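PDB 2X32: cellulose-binding protein from Saccharophagus degradans, which binds the polyisoprenoid octaprenyl diphosphate through a YceI-like domain and is probably involved in the breakdown of plant cell walls. Local coordinates for residues D61-N64 and G65-D69. Sequence-based numbering, arbitrary orientation. Where two conformers were deposited one is given.
With OTP ((2E,6E,10E,14E,18E,22E,26E)-3,7,11,15,19,23,27,31-octamethyldotriaconta-2,6,10,14,18,22,26,30-octaenyl trihydrogen diphosphate), chain C.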
loop_
_atom_site.group_PDB
_atom_site.type_symbol
_atom_site.label_atom_id
_atom_site.label_comp_id
_atom_site.label_asym_id
_atom_site.label_seq_id
_atom_site.Cartn_x
_atom_site.Cartn_y
_atom_site.Cartn_z
ATOM N N ASP A 61 19.570 -7.485 -2.404
ATOM C CA ASP A 61 19.355 -8.101 -1.089
ATOM C C ASP A 61 19.882 -7.240 0.062
ATOM O O ASP A 61 19.209 -7.082 1.085
ATOM C CB ASP A 61 19.983 -9.499 -1.060
ATOM C CG ASP A 61 19.329 -10.426 -2.021
ATOM O OD1 ASP A 61 18.137 -10.736 -1.833
ATOM O OD2 ASP A 61 19.990 -10.834 -2.997
ATOM N N VAL A 62 21.094 -6.662 -0.072
ATOM C CA VAL A 62 21.618 -5.813 0.998
ATOM C C VAL A 62 20.671 -4.649 1.248
ATOM O O VAL A 62 20.402 -4.296 2.353
ATOM C CB VAL A 62 23.055 -5.300 0.700
ATOM C CG1 VAL A 62 23.459 -4.126 1.664
ATOM C CG2 VAL A 62 24.043 -6.452 0.728
ATOM N N ARG A 63 20.158 -4.051 0.196
ATOM C CA ARG A 63 19.267 -2.901 0.329
ATOM C C ARG A 63 17.955 -3.300 0.968
ATOM O O ARG A 63 17.414 -2.587 1.820
ATOM C CB ARG A 63 19.034 -2.237 -1.030
ATOM C CG ARG A 63 18.122 -1.052 -0.898
ATOM C CD ARG A 63 18.112 -0.149 -2.080
ATOM N NE ARG A 63 17.635 -0.850 -3.268
ATOM C CZ ARG A 63 17.606 -0.273 -4.464
ATOM N NH1 ARG A 63 18.021 0.979 -4.595
ATOM N NH2 ARG A 63 17.129 -0.932 -5.524
ATOM N N ASN A 64 17.428 -4.457 0.589
ATOM C CA ASN A 64 16.224 -4.958 1.259
ATOM C C ASN A 64 16.432 -5.042 2.747
ATOM O O ASN A 64 15.559 -4.679 3.518
ATOM C CB ASN A 64 15.807 -6.342 0.760
ATOM C CG ASN A 64 15.473 -6.393 -0.725
ATOM O OD1 ASN A 64 15.088 -5.369 -1.311
ATOM N ND2 ASN A 64 15.507 -7.627 -1.311
ATOM N N GLY A 65 17.590 -5.537 3.162
ATOM C CA GLY A 65 17.873 -5.692 4.568
ATOM C C GLY A 65 17.941 -4.347 5.280
ATOM O O GLY A 65 17.417 -4.199 6.388
ATOM N N ARG A 66 18.584 -3.382 4.628
ATOM C CA ARG A 66 18.682 -2.033 5.198
ATOM C C ARG A 66 17.272 -1.438 5.307
ATOM O O ARG A 66 16.950 -0.772 6.288
ATOM C CB ARG A 66 19.590 -1.147 4.360
ATOM C CG ARG A 66 21.060 -1.554 4.448
ATOM C CD ARG A 66 21.842 -0.855 3.392
ATOM N NE ARG A 66 23.288 -1.102 3.552
ATOM C CZ ARG A 66 24.237 -0.473 2.856
ATOM N NH1 ARG A 66 23.923 0.468 1.955
ATOM N NH2 ARG A 66 25.519 -0.768 3.087
ATOM N N MET A 67 16.413 -1.664 4.305
ATOM C CA MET A 67 15.066 -1.145 4.423
ATOM C C MET A 67 14.292 -1.827 5.559
ATOM O O MET A 67 13.601 -1.158 6.329
ATOM C CB MET A 67 14.319 -1.245 3.104
ATOM C CG MET A 67 14.800 -0.276 2.035
ATOM S SD MET A 67 13.569 -0.335 0.739
ATOM C CE MET A 67 12.252 0.590 1.520
ATOM N N ARG A 68 14.418 -3.132 5.730
ATOM C CA ARG A 68 13.751 -3.784 6.848
ATOM C C ARG A 68 14.261 -3.327 8.197
ATOM O O ARG A 68 13.493 -3.055 9.107
ATOM C CB ARG A 68 13.869 -5.306 6.735
ATOM C CG ARG A 68 13.222 -5.960 5.531
ATOM C CD ARG A 68 13.385 -7.482 5.513
ATOM N NE ARG A 68 14.822 -7.878 5.740
ATOM C CZ ARG A 68 15.686 -8.263 4.807
ATOM N NH1 ARG A 68 15.336 -8.356 3.541
ATOM N NH2 ARG A 68 16.956 -8.576 5.139
ATOM N N ASP A 69 15.577 -3.257 8.341
ATOM C CA ASP A 69 16.212 -3.009 9.619
ATOM C C ASP A 69 16.179 -1.555 10.057
ATOM O O ASP A 69 15.927 -1.276 11.239
ATOM C CB ASP A 69 17.658 -3.501 9.571
ATOM C CG ASP A 69 17.761 -5.032 9.408
ATOM O OD1 ASP A 69 16.746 -5.747 9.628
ATOM O OD2 ASP A 69 18.856 -5.477 9.029
HETATM O O7 OTP C . 23.009 4.653 -5.006
HETATM P P2 OTP C . 23.434 3.425 -4.244
HETATM O O5 OTP C . 24.781 3.591 -3.563
HETATM O O6 OTP C . 23.270 2.134 -4.999
HETATM O O4 OTP C . 22.380 3.378 -2.975
HETATM P P1 OTP C . 21.210 2.293 -2.722
HETATM O O2 OTP C . 20.074 2.714 -3.633
HETATM O O3 OTP C . 21.684 0.858 -2.608
HETATM O O1 OTP C . 20.557 2.622 -1.278
HETATM C C40 OTP C . 19.787 3.836 -1.163
HETATM C C39 OTP C . 18.337 3.519 -0.775
HETATM C C37 OTP C . 17.292 4.055 -1.375
HETATM C C38 OTP C . 17.306 5.024 -2.564
HETATM C C36 OTP C . 15.891 3.715 -0.876
HETATM C C35 OTP C . 15.200 4.829 -0.133
HETATM C C34 OTP C . 13.760 4.431 0.243
HETATM C C32 OTP C . 12.710 5.259 0.289
HETATM C C33 OTP C . 12.800 6.687 -0.131
HETATM C C31 OTP C . 11.342 4.644 0.618
HETATM C C30 OTP C . 10.571 5.212 1.783
HETATM C C29 OTP C . 9.192 4.576 1.919
HETATM C C27 OTP C . 8.099 5.227 2.304
HETATM C C28 OTP C . 8.069 6.676 2.783
HETATM C C26 OTP C . 6.739 4.566 2.259
HETATM C C25 OTP C . 6.677 3.167 1.683
HETATM C C24 OTP C . 5.269 2.711 1.265
HETATM C C22 OTP C . 4.465 1.908 1.958
HETATM C C23 OTP C . 4.831 1.173 3.223
HETATM C C21 OTP C . 3.092 1.647 1.408
HETATM C C20 OTP C . 1.960 2.300 2.244
HETATM C C19 OTP C . 0.555 1.993 1.726
HETATM C C17 OTP C . -0.236 2.826 1.051
HETATM C C18 OTP C . 0.005 4.276 0.818
HETATM C C16 OTP C . -1.523 2.277 0.453
HETATM C C15 OTP C . -2.751 2.959 0.984
HETATM C C14 OTP C . -4.002 2.180 0.663
HETATM C C12 OTP C . -5.206 2.730 0.372
HETATM C C13 OTP C . -5.405 4.242 0.275
HETATM C C11 OTP C . -6.422 1.902 0.110
HETATM C C10 OTP C . -6.251 0.441 -0.012
HETATM C C9 OTP C . -7.457 -0.341 -0.536
HETATM C C7 OTP C . -8.292 -1.108 0.183
HETATM C C8 OTP C . -8.136 -1.463 1.648
HETATM C C6 OTP C . -9.474 -1.721 -0.530
HETATM C C5 OTP C . -10.768 -0.948 -0.363
HETATM C C4 OTP C . -11.942 -1.634 -0.999
HETATM C C2 OTP C . -12.932 -0.976 -1.611
HETATM C C3 OTP C . -13.106 0.493 -1.776
HETATM C C1 OTP C . -14.061 -1.790 -2.179
HETATM O O HOH W 1 18.438 -9.069 2.741
#
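Asn64 and Arg68, one helical turn apart, show how a long side chain can fold back over its own helix. Arg68 N donates to Asn64 O at 2.9 Å, and a bend at chi3 (-50°) returns the guanidinium toward the preceding turn, where one face lies over Asn64 O and Gly65 CA, both displaced toward its rim. Arg68 NH1 comes 3.5 Å from Asn64 CB. Gly65 suits this arrangement, since a side-chain carbon there would crowd Arg68 NH2. At the guanidinium edge a water accepts from Arg68 NH2 (2.9 Å) and donates to Asp61 O (2.7 Å), joining the arginine to the first turn. An alanine in place of Arg68 would probably uncover Gly65 and leave this water without its donor. On the looser, more exposed side, Val62 and Arg66 run side by side, with Val62 CG1 over one guanidinium face, 3.6 Å from Arg66 NE. The buried side is tighter: Met67 CG packs 3.5 Å from Arg63 O, and Arg63 NH2, bonded to Thr58 O and salt-bridged to Glu30, leaves NH1 to give OTP O2 a weak hydrogen bond. Helix 61-72 thus lies at the diphosphate end of the pocket, Arg63 touching Lys24 of strand 7-24, Arg68 Val56 of strand 56-57, and Arg66 Leu155 and Leu158 of helix 149-158.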